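Local coordinates for protein alpha-rhamnosidase (PDB 6I60) that probably hydrolyses terminal non-reducing alpha-L-rhamnose residues from alpha-L-rhamnosides, at residues Trp55-Leu60 against Ser96-Lys101; Tyr573-Asp578 against Val837-Pro842; Val833-Arg838 against Ala860-Asn865; Trp844-Phe849 against Asn891-Val896. One frame throughout, in Å; residues are numbered along the deposited sequence.

In the fold
Contacts 2, 3 and 4 form one connected cluster, and contact 1 closes against it from the N-terminal immunoglobulin-like domain. Contacts 2 and 3 share V837 and R838, their centres about 14 Å apart. Strand 837-841 pairs with strand 846-849 of contact 4, whose centre lies about 10 Å from that of contact 2. The N-terminal domain reaches the same region through N891 of contact 4: N891 ND2 probably bonds S96 O at 3.0 Å, with the centres of contacts 1 and 4 about 15 Å apart. Contact 2 joins the six-hairpin glycosidase domain to the C-terminal domain; the others each lie within one domain. None includes Y656, E659 or L660, which line a pocket holding 2-(2-ethoxyethoxy)ethanol.

Contact 1. Residues Trp55-Leu60 against Ser96-Lys101; sequences WKLRHL and SEQVIK
Q98 OE1 is gripped by two donors, K868 NZ and N891 ND2, while the other end of the same amide turns to W55 across the contact. There Q98 NE2 gives its hydrogen to W55 O at 2.8 Å, with a nearly straight N-H...O angle of 162°. The donor lies in the carbonyl plane, and the acceptor lies close to the plane of the amide. With three partners on its two polar atoms, the buried amide is held against rotation. Its reach depends on the Q98 torsions: CG sits between the backbone N and the carbonyl carbon (chi1 58°), and the chain runs extended from there, bringing NE2 to the W55 carbonyl oxygen. Nearer the backbone, Q98 CB lies over the five-membered ring of W55, 3.9 Å from its centroid and 27° off the normal, a CH-pi contact. Q98 O stands over the same face, 4.0 Å above the ring plane, and also accepts a weak bond from W55 N at 3.5 Å. Farther along the indole, I100 CG1 comes obliquely to within 3.5 Å of W55 CH2. A second polar tie is indirect: Q66 accepts from W55 NE1 through OE1 and donates to E97 O through NE2, so one residue clasps both segments. Beyond the indole, W115 and V117 of strand 112-120 pack against W55, with the Y69 ring nearby. A tryptophan from one short antiparallel sheet, buried against the strands of the facing sheet, is in keeping with the immunoglobulin-like beta-sandwich of this domain.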
loop_
_atom_site.group_PDB
_atom_site.type_symbol
_atom_site.label_atom_id
_atom_site.label_comp_id
_atom_site.label_asym_id
_atom_site.label_seq_id
_atom_site.Cartn_x
_atom_site.Cartn_y
_atom_site.Cartn_z
ATOM N N TRP A 55 20.158 -1.895 6.068
ATOM C CA TRP A 55 21.187 -1.243 5.270
ATOM C C TRP A 55 21.432 -2.059 4.010
ATOM O O TRP A 55 21.132 -3.255 3.954
ATOM C CB TRP A 55 22.491 -1.081 6.056
ATOM C CG TRP A 55 22.998 -2.371 6.620
ATOM C CD1 TRP A 55 23.724 -3.324 5.966
ATOM C CD2 TRP A 55 22.808 -2.856 7.954
ATOM N NE1 TRP A 55 24.000 -4.372 6.811
ATOM C CE2 TRP A 55 23.449 -4.109 8.038
ATOM C CE3 TRP A 55 22.162 -2.352 9.087
ATOM C CZ2 TRP A 55 23.462 -4.862 9.207
ATOM C CZ3 TRP A 55 22.175 -3.101 10.244
ATOM C CH2 TRP A 55 22.822 -4.342 10.297
ATOM N N LYS A 56 21.992 -1.394 3.003
ATOM C CA LYS A 56 22.368 -2.015 1.741
ATOM C C LYS A 56 23.885 -2.049 1.609
ATOM O O LYS A 56 24.607 -1.309 2.284
ATOM C CB LYS A 56 21.751 -1.263 0.556
ATOM C CG LYS A 56 20.233 -1.219 0.578
ATOM C CD LYS A 56 19.689 -0.224 -0.435
ATOM C CE LYS A 56 18.166 -0.236 -0.460
ATOM N NZ LYS A 56 17.626 -1.577 -0.823
ATOM N N LEU A 57 24.370 -2.917 0.722
ATOM C CA LEU A 57 25.797 -3.171 0.597
ATOM C C LEU A 57 26.250 -3.008 -0.846
ATOM O O LEU A 57 25.472 -3.181 -1.787
ATOM C CB LEU A 57 26.156 -4.577 1.092
ATOM C CG LEU A 57 25.748 -4.878 2.533
ATOM C CD1 LEU A 57 25.942 -6.349 2.848
ATOM C CD2 LEU A 57 26.536 -4.004 3.494
ATOM N N ARG A 58 27.532 -2.679 -1.002
ATOM C CA ARG A 58 28.154 -2.503 -2.308
ATOM C C ARG A 58 29.625 -2.872 -2.188
ATOM O O ARG A 58 30.293 -2.453 -1.238
ATOM C CB ARG A 58 27.998 -1.061 -2.808
ATOM C CG ARG A 58 28.900 -0.704 -3.981
ATOM C CD ARG A 58 28.099 -0.124 -5.137
ATOM N NE ARG A 58 28.927 0.680 -6.034
ATOM C CZ ARG A 58 28.444 1.518 -6.946
ATOM N NH1 ARG A 58 27.133 1.666 -7.089
ATOM N NH2 ARG A 58 29.272 2.209 -7.719
ATOM N N HIS A 59 30.124 -3.652 -3.141
ATOM C CA HIS A 59 31.503 -4.111 -3.116
ATOM C C HIS A 59 32.126 -3.947 -4.495
ATOM O O HIS A 59 31.430 -3.883 -5.511
ATOM C CB HIS A 59 31.597 -5.576 -2.668
ATOM C CG HIS A 59 32.915 -5.939 -2.060
ATOM N ND1 HIS A 59 33.988 -6.369 -2.811
ATOM C CD2 HIS A 59 33.333 -5.940 -0.772
ATOM C CE1 HIS A 59 35.011 -6.617 -2.012
ATOM N NE2 HIS A 59 34.640 -6.365 -0.769
ATOM N N LEU A 60 33.459 -3.879 -4.514
ATOM C CA LEU A 60 34.175 -3.777 -5.781
ATOM C C LEU A 60 34.159 -5.101 -6.534
ATOM O O LEU A 60 34.058 -5.120 -7.766
ATOM C CB LEU A 60 35.616 -3.327 -5.540
ATOM C CG LEU A 60 35.832 -1.906 -5.022
ATOM C CD1 LEU A 60 37.270 -1.729 -4.552
ATOM C CD2 LEU A 60 35.479 -0.887 -6.095
ATOM N N SER A 96 24.664 -13.059 8.390
ATOM C CA SER A 96 24.525 -12.497 7.055
ATOM C C SER A 96 23.309 -11.590 6.920
ATOM O O SER A 96 23.112 -10.998 5.855
ATOM C CB SER A 96 24.449 -13.620 6.016
ATOM O OG SER A 96 23.228 -14.333 6.123
ATOM N N GLU A 97 22.499 -11.463 7.968
ATOM C CA GLU A 97 21.283 -10.666 7.886
ATOM C C GLU A 97 21.606 -9.176 7.902
ATOM O O GLU A 97 22.540 -8.732 8.577
ATOM C CB GLU A 97 20.346 -11.013 9.042
ATOM C CG GLU A 97 19.583 -12.314 8.851
ATOM C CD GLU A 97 18.796 -12.347 7.550
ATOM O OE1 GLU A 97 18.753 -13.417 6.905
ATOM O OE2 GLU A 97 18.218 -11.304 7.173
ATOM N N GLN A 98 20.825 -8.401 7.144
ATOM C CA GLN A 98 20.947 -6.946 7.119
ATOM C C GLN A 98 19.664 -6.262 7.580
ATOM O O GLN A 98 19.473 -5.068 7.325
ATOM C CB GLN A 98 21.339 -6.457 5.723
ATOM C CG GLN A 98 20.382 -6.864 4.618
ATOM C CD GLN A 98 21.061 -6.931 3.264
ATOM O OE1 GLN A 98 21.091 -7.982 2.625
ATOM N NE2 GLN A 98 21.614 -5.807 2.821
ATOM N N VAL A 99 18.780 -7.000 8.247
ATOM C CA VAL A 99 17.563 -6.458 8.846
ATOM C C VAL A 99 17.537 -6.942 10.290
ATOM O O VAL A 99 17.282 -8.126 10.548
ATOM C CB VAL A 99 16.297 -6.891 8.094
ATOM C CG1 VAL A 99 15.055 -6.465 8.856
ATOM C CG2 VAL A 99 16.284 -6.306 6.692
ATOM N N ILE A 100 17.810 -6.039 11.228
ATOM C CA ILE A 100 18.017 -6.403 12.624
ATOM C C ILE A 100 16.968 -5.727 13.496
ATOM O O ILE A 100 16.484 -4.631 13.192
ATOM C CB ILE A 100 19.438 -6.033 13.108
ATOM C CG1 ILE A 100 20.459 -6.241 11.989
ATOM C CG2 ILE A 100 19.818 -6.855 14.329
ATOM C CD1 ILE A 100 20.636 -7.688 11.579
ATOM N N LYS A 101 16.621 -6.396 14.591
ATOM C CA LYS A 101 15.760 -5.826 15.615
ATOM C C LYS A 101 16.617 -5.206 16.711
ATOM O O LYS A 101 17.623 -5.784 17.133
ATOM C CB LYS A 101 14.837 -6.896 16.201
ATOM C CG LYS A 101 14.059 -6.462 17.437
ATOM C CD LYS A 101 13.705 -7.657 18.313
ATOM C CE LYS A 101 12.545 -7.343 19.246
ATOM N NZ LYS A 101 11.922 -8.576 19.810
#

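Contact 2. Residues Tyr573-Asp578 against Val837-Pro842; sequences YQYYGD and VRVGEP
The Y573 ring carries P842 on one face, CB standing 3.5 Å above the plane and displaced toward the rim, while D578 C lies in plane at its edge. This CB makes a CH-pi contact, 24° off the ring normal, and P842 CG adds apolar packing at Y573 CE2, 3.5 Å away. The Y575 ring has Q574 CG over one face; V839 CG1 approaches it obliquely, 3.8 Å from Y575 CE1, and F519 meets it at a steep angle. Y575 OH bonds E515. Here the C-terminal end of helix 564-576, in the (alpha/alpha)6-barrel catalytic domain of the family, abuts the corner where the first strand of the C-terminal beta domain turns toward P842. An alanine in place of Y573 would remove the ring and is likely to leave P842 CG without the surface it packs on and CB beside that residue's carbonyl alone, opening a gap at this junction. Q574, its CG opposite the backbone N (chi1 173°) and its chain extended, passes across V839, with NE2 3.4 Å from V839 CG1. Its backbone joins in as well: P842 CA points a hydrogen at Q574 O over 3.3 Å, and Q574 is backbone-bonded to G843.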
loop_
_atom_site.group_PDB
_atom_site.type_symbol
_atom_site.label_atom_id
_atom_site.label_comp_id
_atom_site.label_asym_id
_atom_site.label_seq_id
_atom_site.Cartn_x
_atom_site.Cartn_y
_atom_site.Cartn_z
ATOM N N TYR A 573 7.805 -11.223 4.810
ATOM C CA TYR A 573 8.991 -12.040 5.032
ATOM C C TYR A 573 9.565 -12.571 3.724
ATOM O O TYR A 573 10.782 -12.750 3.614
ATOM C CB TYR A 573 8.664 -13.200 5.977
ATOM C CG TYR A 573 9.768 -14.228 6.075
ATOM C CD1 TYR A 573 10.955 -13.938 6.735
ATOM C CD2 TYR A 573 9.629 -15.484 5.500
ATOM C CE1 TYR A 573 11.973 -14.871 6.823
ATOM C CE2 TYR A 573 10.641 -16.424 5.585
ATOM C CZ TYR A 573 11.811 -16.111 6.247
ATOM O OH TYR A 573 12.824 -17.037 6.335
ATOM N N GLN A 574 8.714 -12.813 2.725
ATOM C CA GLN A 574 9.186 -13.392 1.471
ATOM C C GLN A 574 9.970 -12.376 0.648
ATOM O O GLN A 574 11.033 -12.700 0.105
ATOM C CB GLN A 574 8.002 -13.935 0.669
ATOM C CG GLN A 574 8.351 -14.408 -0.737
ATOM C CD GLN A 574 7.123 -14.792 -1.553
ATOM O OE1 GLN A 574 6.065 -14.173 -1.436
ATOM N NE2 GLN A 574 7.263 -15.819 -2.387
ATOM N N TYR A 575 9.470 -11.145 0.550
ATOM C CA TYR A 575 10.062 -10.141 -0.323
ATOM C C TYR A 575 10.953 -9.145 0.407
ATOM O O TYR A 575 11.644 -8.361 -0.252
ATOM C CB TYR A 575 8.959 -9.385 -1.074
ATOM C CG TYR A 575 8.361 -10.177 -2.216
ATOM C CD1 TYR A 575 9.065 -10.363 -3.400
ATOM C CD2 TYR A 575 7.098 -10.742 -2.109
ATOM C CE1 TYR A 575 8.525 -11.089 -4.447
ATOM C CE2 TYR A 575 6.549 -11.469 -3.150
ATOM C CZ TYR A 575 7.268 -11.640 -4.316
ATOM O OH TYR A 575 6.726 -12.362 -5.353
ATOM N N TYR A 576 10.962 -9.154 1.740
ATOM C CA TYR A 576 11.815 -8.255 2.502
ATOM C C TYR A 576 12.690 -8.952 3.533
ATOM O O TYR A 576 13.616 -8.318 4.052
ATOM C CB TYR A 576 10.972 -7.190 3.220
ATOM C CG TYR A 576 10.190 -6.285 2.297
ATOM C CD1 TYR A 576 8.855 -6.541 2.013
ATOM C CD2 TYR A 576 10.780 -5.169 1.719
ATOM C CE1 TYR A 576 8.130 -5.712 1.172
ATOM C CE2 TYR A 576 10.064 -4.334 0.877
ATOM C CZ TYR A 576 8.739 -4.611 0.608
ATOM O OH TYR A 576 8.019 -3.789 -0.230
ATOM N N GLY A 577 12.436 -10.218 3.846
ATOM C CA GLY A 577 13.220 -10.910 4.855
ATOM C C GLY A 577 13.024 -10.380 6.259
ATOM O O GLY A 577 13.995 -10.274 7.019
ATOM N N ASP A 578 11.791 -10.040 6.621
ATOM C CA ASP A 578 11.459 -9.507 7.940
ATOM C C ASP A 578 10.749 -10.609 8.720
ATOM O O ASP A 578 9.519 -10.679 8.745
ATOM C CB ASP A 578 10.593 -8.253 7.823
ATOM C CG ASP A 578 10.336 -7.598 9.165
ATOM O OD1 ASP A 578 11.058 -7.922 10.131
ATOM O OD2 ASP A 578 9.416 -6.757 9.255
ATOM N N VAL A 837 11.851 -12.438 -13.068
ATOM C CA VAL A 837 12.592 -12.286 -11.821
ATOM C C VAL A 837 11.650 -12.604 -10.665
ATOM O O VAL A 837 10.634 -11.923 -10.475
ATOM C CB VAL A 837 13.208 -10.883 -11.680
ATOM C CG1 VAL A 837 12.188 -9.795 -12.000
ATOM C CG2 VAL A 837 13.791 -10.699 -10.287
ATOM N N ARG A 838 11.974 -13.653 -9.911
ATOM C CA ARG A 838 11.164 -14.089 -8.785
ATOM C C ARG A 838 12.061 -14.349 -7.584
ATOM O O ARG A 838 13.278 -14.503 -7.710
ATOM C CB ARG A 838 10.362 -15.360 -9.107
ATOM C CG ARG A 838 10.179 -15.635 -10.587
ATOM C CD ARG A 838 9.218 -16.786 -10.816
ATOM N NE ARG A 838 9.626 -17.993 -10.105
ATOM C CZ ARG A 838 10.097 -19.086 -10.696
ATOM N NH1 ARG A 838 10.223 -19.130 -12.016
ATOM N NH2 ARG A 838 10.443 -20.139 -9.967
ATOM N N VAL A 839 11.440 -14.407 -6.412
ATOM C CA VAL A 839 12.171 -14.643 -5.174
ATOM C C VAL A 839 12.462 -16.133 -5.043
ATOM O O VAL A 839 11.552 -16.966 -5.118
ATOM C CB VAL A 839 11.383 -14.110 -3.966
ATOM C CG1 VAL A 839 9.932 -14.569 -4.022
ATOM C CG2 VAL A 839 12.033 -14.550 -2.672
ATOM N N GLY A 840 13.737 -16.471 -4.866
ATOM C CA GLY A 840 14.137 -17.852 -4.685
ATOM C C GLY A 840 14.226 -18.225 -3.222
ATOM O O GLY A 840 13.857 -19.335 -2.825
ATOM N N GLU A 841 14.723 -17.300 -2.408
ATOM C CA GLU A 841 14.768 -17.444 -0.963
ATOM C C GLU A 841 14.343 -16.126 -0.337
ATOM O O GLU A 841 14.592 -15.059 -0.910
ATOM C CB GLU A 841 16.170 -17.838 -0.470
ATOM C CG GLU A 841 16.684 -19.153 -1.044
ATOM C CD GLU A 841 16.197 -20.372 -0.279
ATOM O OE1 GLU A 841 15.086 -20.325 0.292
ATOM O OE2 GLU A 841 16.929 -21.385 -0.252
ATOM N N PRO A 842 13.695 -16.169 0.831
ATOM C CA PRO A 842 13.124 -14.945 1.411
ATOM C C PRO A 842 14.158 -13.836 1.557
ATOM O O PRO A 842 15.353 -14.085 1.732
ATOM C CB PRO A 842 12.604 -15.412 2.775
ATOM C CG PRO A 842 12.333 -16.863 2.590
ATOM C CD PRO A 842 13.380 -17.362 1.637
#

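Contact 3. Residues Val833-Arg838 against Ala860-Asn865; sequences VIAGVR and AKARLN
A835 and V837 press their side chains onto A862 and L864, joining the last turn of helix 826-835 and the start of strand 837-841 to the middle of strand 859-866. This is packing between the two sheets of a beta-sandwich, extended by the helix that leads into the C-terminal domain. A835 CB meets A862 CB at 3.5 Å, two methyl groups letting the helix end come close to the strand. A862 CB also receives V837 CG1 at 3.8 Å. V837 and L864 come tip to tip, V837 CG2 lying 3.9 Å from L864 CD1. V837 CG1 reaches both A862 and L864, while CG2 meets L864 alone, because CG1 sits between the backbone N and the carbonyl carbon (chi1 48°), leaving CG2 trans to the N.

Between A835 and V837, G836 makes the passage from helix to strand with a positive phi of 108°, where a CB would collide with A835 O, a conformation suited to glycine. The strand alternates, so that A860, A862 and L864 point toward 833-838 while K861 and R863 point away; R863 forms salt bridges with E467 and E870 of the two flanking strands. Behind the first shell, Y831 touches A862 and L864, F468 backs I834 and A835, and W844 lies against V837 and L864. At the helix end, I834 O accepts a hydrogen bond from W875 NE1, while A860 CB lies 4.1 Å from I834 O.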
loop_
_atom_site.group_PDB
_atom_site.type_symbol
_atom_site.label_atom_id
_atom_site.label_comp_id
_atom_site.label_asym_id
_atom_site.label_seq_id
_atom_site.Cartn_x
_atom_site.Cartn_y
_atom_site.Cartn_z
ATOM N N VAL A 833 7.213 -13.795 -14.524
ATOM C CA VAL A 833 7.176 -14.735 -15.643
ATOM C C VAL A 833 7.624 -14.074 -16.946
ATOM O O VAL A 833 8.602 -14.501 -17.562
ATOM C CB VAL A 833 5.776 -15.374 -15.787
ATOM C CG1 VAL A 833 5.671 -16.144 -17.094
ATOM C CG2 VAL A 833 5.499 -16.284 -14.605
ATOM N N ILE A 834 6.915 -13.030 -17.384
ATOM C CA ILE A 834 7.246 -12.381 -18.653
ATOM C C ILE A 834 8.652 -11.800 -18.596
ATOM O O ILE A 834 9.514 -12.123 -19.421
ATOM C CB ILE A 834 6.202 -11.306 -18.999
ATOM C CG1 ILE A 834 4.879 -11.964 -19.395
ATOM C CG2 ILE A 834 6.710 -10.404 -20.118
ATOM C CD1 ILE A 834 3.871 -11.006 -19.977
ATOM N N ALA A 835 8.905 -10.931 -17.617
ATOM C CA ALA A 835 10.266 -10.466 -17.373
ATOM C C ALA A 835 11.131 -11.602 -16.840
ATOM O O ALA A 835 12.157 -11.953 -17.435
ATOM C CB ALA A 835 10.249 -9.289 -16.400
ATOM N N GLY A 836 10.727 -12.192 -15.716
ATOM C CA GLY A 836 11.340 -13.415 -15.242
ATOM C C GLY A 836 12.228 -13.284 -14.021
ATOM O O GLY A 836 13.257 -13.959 -13.936
ATOM N N VAL A 837 11.851 -12.438 -13.068
ATOM C CA VAL A 837 12.592 -12.286 -11.821
ATOM C C VAL A 837 11.650 -12.604 -10.665
ATOM O O VAL A 837 10.634 -11.923 -10.475
ATOM C CB VAL A 837 13.208 -10.883 -11.680
ATOM C CG1 VAL A 837 12.188 -9.795 -12.000
ATOM C CG2 VAL A 837 13.791 -10.699 -10.287
ATOM N N ARG A 838 11.974 -13.653 -9.911
ATOM C CA ARG A 838 11.164 -14.089 -8.785
ATOM C C ARG A 838 12.061 -14.349 -7.584
ATOM O O ARG A 838 13.278 -14.503 -7.710
ATOM C CB ARG A 838 10.362 -15.360 -9.107
ATOM C CG ARG A 838 10.179 -15.635 -10.587
ATOM C CD ARG A 838 9.218 -16.786 -10.816
ATOM N NE ARG A 838 9.626 -17.993 -10.105
ATOM C CZ ARG A 838 10.097 -19.086 -10.696
ATOM N NH1 ARG A 838 10.223 -19.130 -12.016
ATOM N NH2 ARG A 838 10.443 -20.139 -9.967
ATOM N N ALA A 860 11.911 -7.662 -22.867
ATOM C CA ALA A 860 11.232 -7.387 -21.607
ATOM C C ALA A 860 12.281 -7.133 -20.537
ATOM O O ALA A 860 13.350 -7.747 -20.557
ATOM C CB ALA A 860 10.320 -8.549 -21.189
ATOM N N LYS A 861 11.971 -6.228 -19.611
ATOM C CA LYS A 861 12.894 -5.909 -18.532
ATOM C C LYS A 861 12.114 -5.585 -17.267
ATOM O O LYS A 861 11.093 -4.894 -17.320
ATOM C CB LYS A 861 13.802 -4.726 -18.886
ATOM C CG LYS A 861 14.426 -4.064 -17.661
ATOM C CD LYS A 861 14.891 -2.654 -17.943
ATOM C CE LYS A 861 15.952 -2.218 -16.943
ATOM N NZ LYS A 861 16.683 -0.995 -17.387
ATOM N N ALA A 862 12.607 -6.086 -16.137
ATOM C CA ALA A 862 12.131 -5.683 -14.821
ATOM C C ALA A 862 13.335 -5.283 -13.987
ATOM O O ALA A 862 14.280 -6.064 -13.845
ATOM C CB ALA A 862 11.350 -6.807 -14.138
ATOM N N ARG A 863 13.311 -4.066 -13.451
ATOM C CA ARG A 863 14.351 -3.579 -12.554
ATOM C C ARG A 863 13.704 -3.248 -11.217
ATOM O O ARG A 863 12.815 -2.393 -11.151
ATOM C CB ARG A 863 15.058 -2.351 -13.134
ATOM C CG ARG A 863 16.055 -1.709 -12.183
ATOM C CD ARG A 863 16.653 -0.438 -12.766
ATOM N NE ARG A 863 15.826 0.738 -12.501
ATOM C CZ ARG A 863 15.789 1.385 -11.338
ATOM N NH1 ARG A 863 16.531 0.972 -10.318
ATOM N NH2 ARG A 863 15.006 2.445 -11.192
ATOM N N LEU A 864 14.143 -3.927 -10.159
ATOM C CA LEU A 864 13.576 -3.762 -8.830
ATOM C C LEU A 864 14.625 -3.224 -7.869
ATOM O O LEU A 864 15.814 -3.540 -7.977
ATOM C CB LEU A 864 13.023 -5.088 -8.287
ATOM C CG LEU A 864 12.285 -6.006 -9.262
ATOM C CD1 LEU A 864 12.327 -7.449 -8.782
ATOM C CD2 LEU A 864 10.853 -5.543 -9.438
ATOM N N ASN A 865 14.174 -2.406 -6.922
ATOM C CA ASN A 865 15.000 -1.933 -5.814
ATOM C C ASN A 865 14.498 -2.636 -4.557
ATOM O O ASN A 865 13.535 -2.191 -3.928
ATOM C CB ASN A 865 14.932 -0.415 -5.680
ATOM C CG ASN A 865 15.732 0.103 -4.499
ATOM O OD1 ASN A 865 16.958 -0.016 -4.462
ATOM N ND2 ASN A 865 15.040 0.683 -3.524
#

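Contact 4. Residues Trp844-Phe849 against Asn891-Val896; sequences WNKIIF and NSEGEV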
loop_
_atom_site.group_PDB
_atom_site.type_symbol
_atom_site.label_atom_id
_atom_site.label_comp_id
_atom_site.label_asym_id
_atom_site.label_seq_id
_atom_site.Cartn_x
_atom_site.Cartn_y
_atom_site.Cartn_z
ATOM N N TRP A 844 15.052 -11.950 -0.835
ATOM C CA TRP A 844 15.841 -11.959 -2.066
ATOM C C TRP A 844 17.249 -12.499 -1.828
ATOM O O TRP A 844 18.199 -12.104 -2.507
ATOM C CB TRP A 844 15.903 -10.568 -2.708
ATOM C CG TRP A 844 14.571 -10.037 -3.150
ATOM C CD1 TRP A 844 13.769 -9.163 -2.472
ATOM C CD2 TRP A 844 13.886 -10.341 -4.373
ATOM N NE1 TRP A 844 12.628 -8.907 -3.195
ATOM C CE2 TRP A 844 12.675 -9.619 -4.365
ATOM C CE3 TRP A 844 14.178 -11.156 -5.471
ATOM C CZ2 TRP A 844 11.759 -9.686 -5.414
ATOM C CZ3 TRP A 844 13.266 -11.223 -6.510
ATOM C CH2 TRP A 844 12.071 -10.491 -6.475
ATOM N N ASN A 845 17.393 -13.403 -0.854
ATOM C CA ASN A 845 18.690 -14.028 -0.616
ATOM C C ASN A 845 19.142 -14.832 -1.826
ATOM O O ASN A 845 20.344 -14.909 -2.111
ATOM C CB ASN A 845 18.628 -14.916 0.627
ATOM C CG ASN A 845 19.179 -14.228 1.863
ATOM O OD1 ASN A 845 20.386 -14.233 2.106
ATOM N ND2 ASN A 845 18.293 -13.628 2.652
ATOM N N LYS A 846 18.198 -15.430 -2.549
ATOM C CA LYS A 846 18.459 -16.063 -3.833
ATOM C C LYS A 846 17.442 -15.535 -4.831
ATOM O O LYS A 846 16.253 -15.435 -4.517
ATOM C CB LYS A 846 18.378 -17.589 -3.736
ATOM C CG LYS A 846 18.525 -18.310 -5.067
ATOM C CD LYS A 846 18.925 -19.763 -4.867
ATOM C CE LYS A 846 20.108 -20.142 -5.745
ATOM N NZ LYS A 846 20.679 -21.463 -5.360
ATOM N N ILE A 847 17.913 -15.181 -6.023
ATOM C CA ILE A 847 17.067 -14.647 -7.081
ATOM C C ILE A 847 17.027 -15.651 -8.221
ATOM O O ILE A 847 18.058 -16.220 -8.598
ATOM C CB ILE A 847 17.576 -13.276 -7.569
ATOM C CG1 ILE A 847 18.001 -12.414 -6.379
ATOM C CG2 ILE A 847 16.513 -12.571 -8.397
ATOM C CD1 ILE A 847 18.657 -11.118 -6.777
ATOM N N ILE A 848 15.835 -15.875 -8.765
ATOM C CA ILE A 848 15.633 -16.776 -9.894
ATOM C C ILE A 848 15.368 -15.917 -11.123
ATOM O O ILE A 848 14.343 -15.229 -11.204
ATOM C CB ILE A 848 14.482 -17.759 -9.645
ATOM C CG1 ILE A 848 14.673 -18.475 -8.307
ATOM C CG2 ILE A 848 14.394 -18.770 -10.774
ATOM C CD1 ILE A 848 13.591 -19.482 -7.997
ATOM N N PHE A 849 16.295 -15.952 -12.078
ATOM C CA PHE A 849 16.165 -15.225 -13.342
ATOM C C PHE A 849 15.705 -16.223 -14.401
ATOM O O PHE A 849 16.516 -16.854 -15.079
ATOM C CB PHE A 849 17.482 -14.560 -13.729
ATOM C CG PHE A 849 17.959 -13.528 -12.745
ATOM C CD1 PHE A 849 17.470 -12.232 -12.788
ATOM C CD2 PHE A 849 18.905 -13.850 -11.785
ATOM C CE1 PHE A 849 17.911 -11.280 -11.887
ATOM C CE2 PHE A 849 19.349 -12.902 -10.882
ATOM C CZ PHE A 849 18.852 -11.614 -10.935
ATOM N N ASN A 891 25.474 -9.680 -1.174
ATOM C CA ASN A 891 24.738 -10.494 -0.195
ATOM C C ASN A 891 23.514 -11.153 -0.832
ATOM O O ASN A 891 22.469 -11.301 -0.200
ATOM C CB ASN A 891 24.331 -9.688 1.043
ATOM C CG ASN A 891 24.220 -10.547 2.283
ATOM O OD1 ASN A 891 25.171 -11.236 2.656
ATOM N ND2 ASN A 891 23.062 -10.515 2.930
ATOM N N SER A 892 23.651 -11.569 -2.088
ATOM C CA SER A 892 22.587 -12.270 -2.791
ATOM C C SER A 892 23.209 -13.145 -3.868
ATOM O O SER A 892 24.318 -12.884 -4.342
ATOM C CB SER A 892 21.577 -11.296 -3.405
ATOM O OG SER A 892 20.807 -11.935 -4.406
ATOM N N GLU A 893 22.485 -14.195 -4.246
ATOM C CA GLU A 893 22.934 -15.116 -5.277
ATOM C C GLU A 893 21.869 -15.235 -6.357
ATOM O O GLU A 893 20.671 -15.099 -6.093
ATOM C CB GLU A 893 23.261 -16.503 -4.697
ATOM C CG GLU A 893 22.048 -17.317 -4.278
ATOM C CD GLU A 893 22.425 -18.567 -3.505
ATOM O OE1 GLU A 893 22.429 -18.518 -2.255
ATOM O OE2 GLU A 893 22.718 -19.599 -4.146
ATOM N N GLY A 894 22.321 -15.485 -7.582
ATOM C CA GLY A 894 21.447 -15.567 -8.736
ATOM C C GLY A 894 21.400 -16.975 -9.295
ATOM O O GLY A 894 22.398 -17.698 -9.278
ATOM N N GLU A 895 20.228 -17.362 -9.795
ATOM C CA GLU A 895 20.009 -18.669 -10.415
ATOM C C GLU A 895 19.376 -18.416 -11.781
ATOM O O GLU A 895 18.156 -18.274 -11.893
ATOM C CB GLU A 895 19.136 -19.555 -9.532
ATOM C CG GLU A 895 18.922 -20.958 -10.075
ATOM C CD GLU A 895 18.231 -21.870 -9.078
ATOM O OE1 GLU A 895 18.800 -22.106 -7.991
ATOM O OE2 GLU A 895 17.118 -22.351 -9.383
ATOM N N VAL A 896 20.208 -18.357 -12.816
ATOM C CA VAL A 896 19.734 -18.074 -14.164
ATOM C C VAL A 896 19.130 -19.334 -14.769
ATOM O O VAL A 896 19.678 -20.435 -14.633
ATOM C CB VAL A 896 20.882 -17.532 -15.034
ATOM C CG1 VAL A 896 20.331 -16.869 -16.285
ATOM C CG2 VAL A 896 21.729 -16.559 -14.236
#
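Strands K846-F849 and E893-V896 run parallel, their axes 4.6 Å apart at closest and 23° from alignment, with I847 N to E893 O (2.8 Å) and E895 N to I847 O (2.7 Å) among the alternating bonds of their pairing. Just before the strands, S892 OG donates to W844 O at 3.2 Å, almost in line with the carbonyl bond. On one face, K846 bends at chi3 (-131°) and brings NZ between two carboxylates, forming salt bridges to E893 OE2 at 3.0 Å and E895 OE1 at 3.3 Å, both weak as hydrogen bonds. E895 OE1 is also bridged by R931 NH1, and E895 OE2 bonds H897 NE2. A methionine replacing K846 would probably leave E893 without its cationic mate here and E895 dependent on R931 and H897. The other face is apolar: I847 CG2 lies over the F849 ring, while G894 CA stands at its edge, 4.0 Å from F849 CE2. V871 backs I847 and F849, and I886 lies against F849 and V896. The split suggests that charge pairing steadies the more exposed side of this parallel pair, whereas the opposite side is held by burial in the sandwich interior.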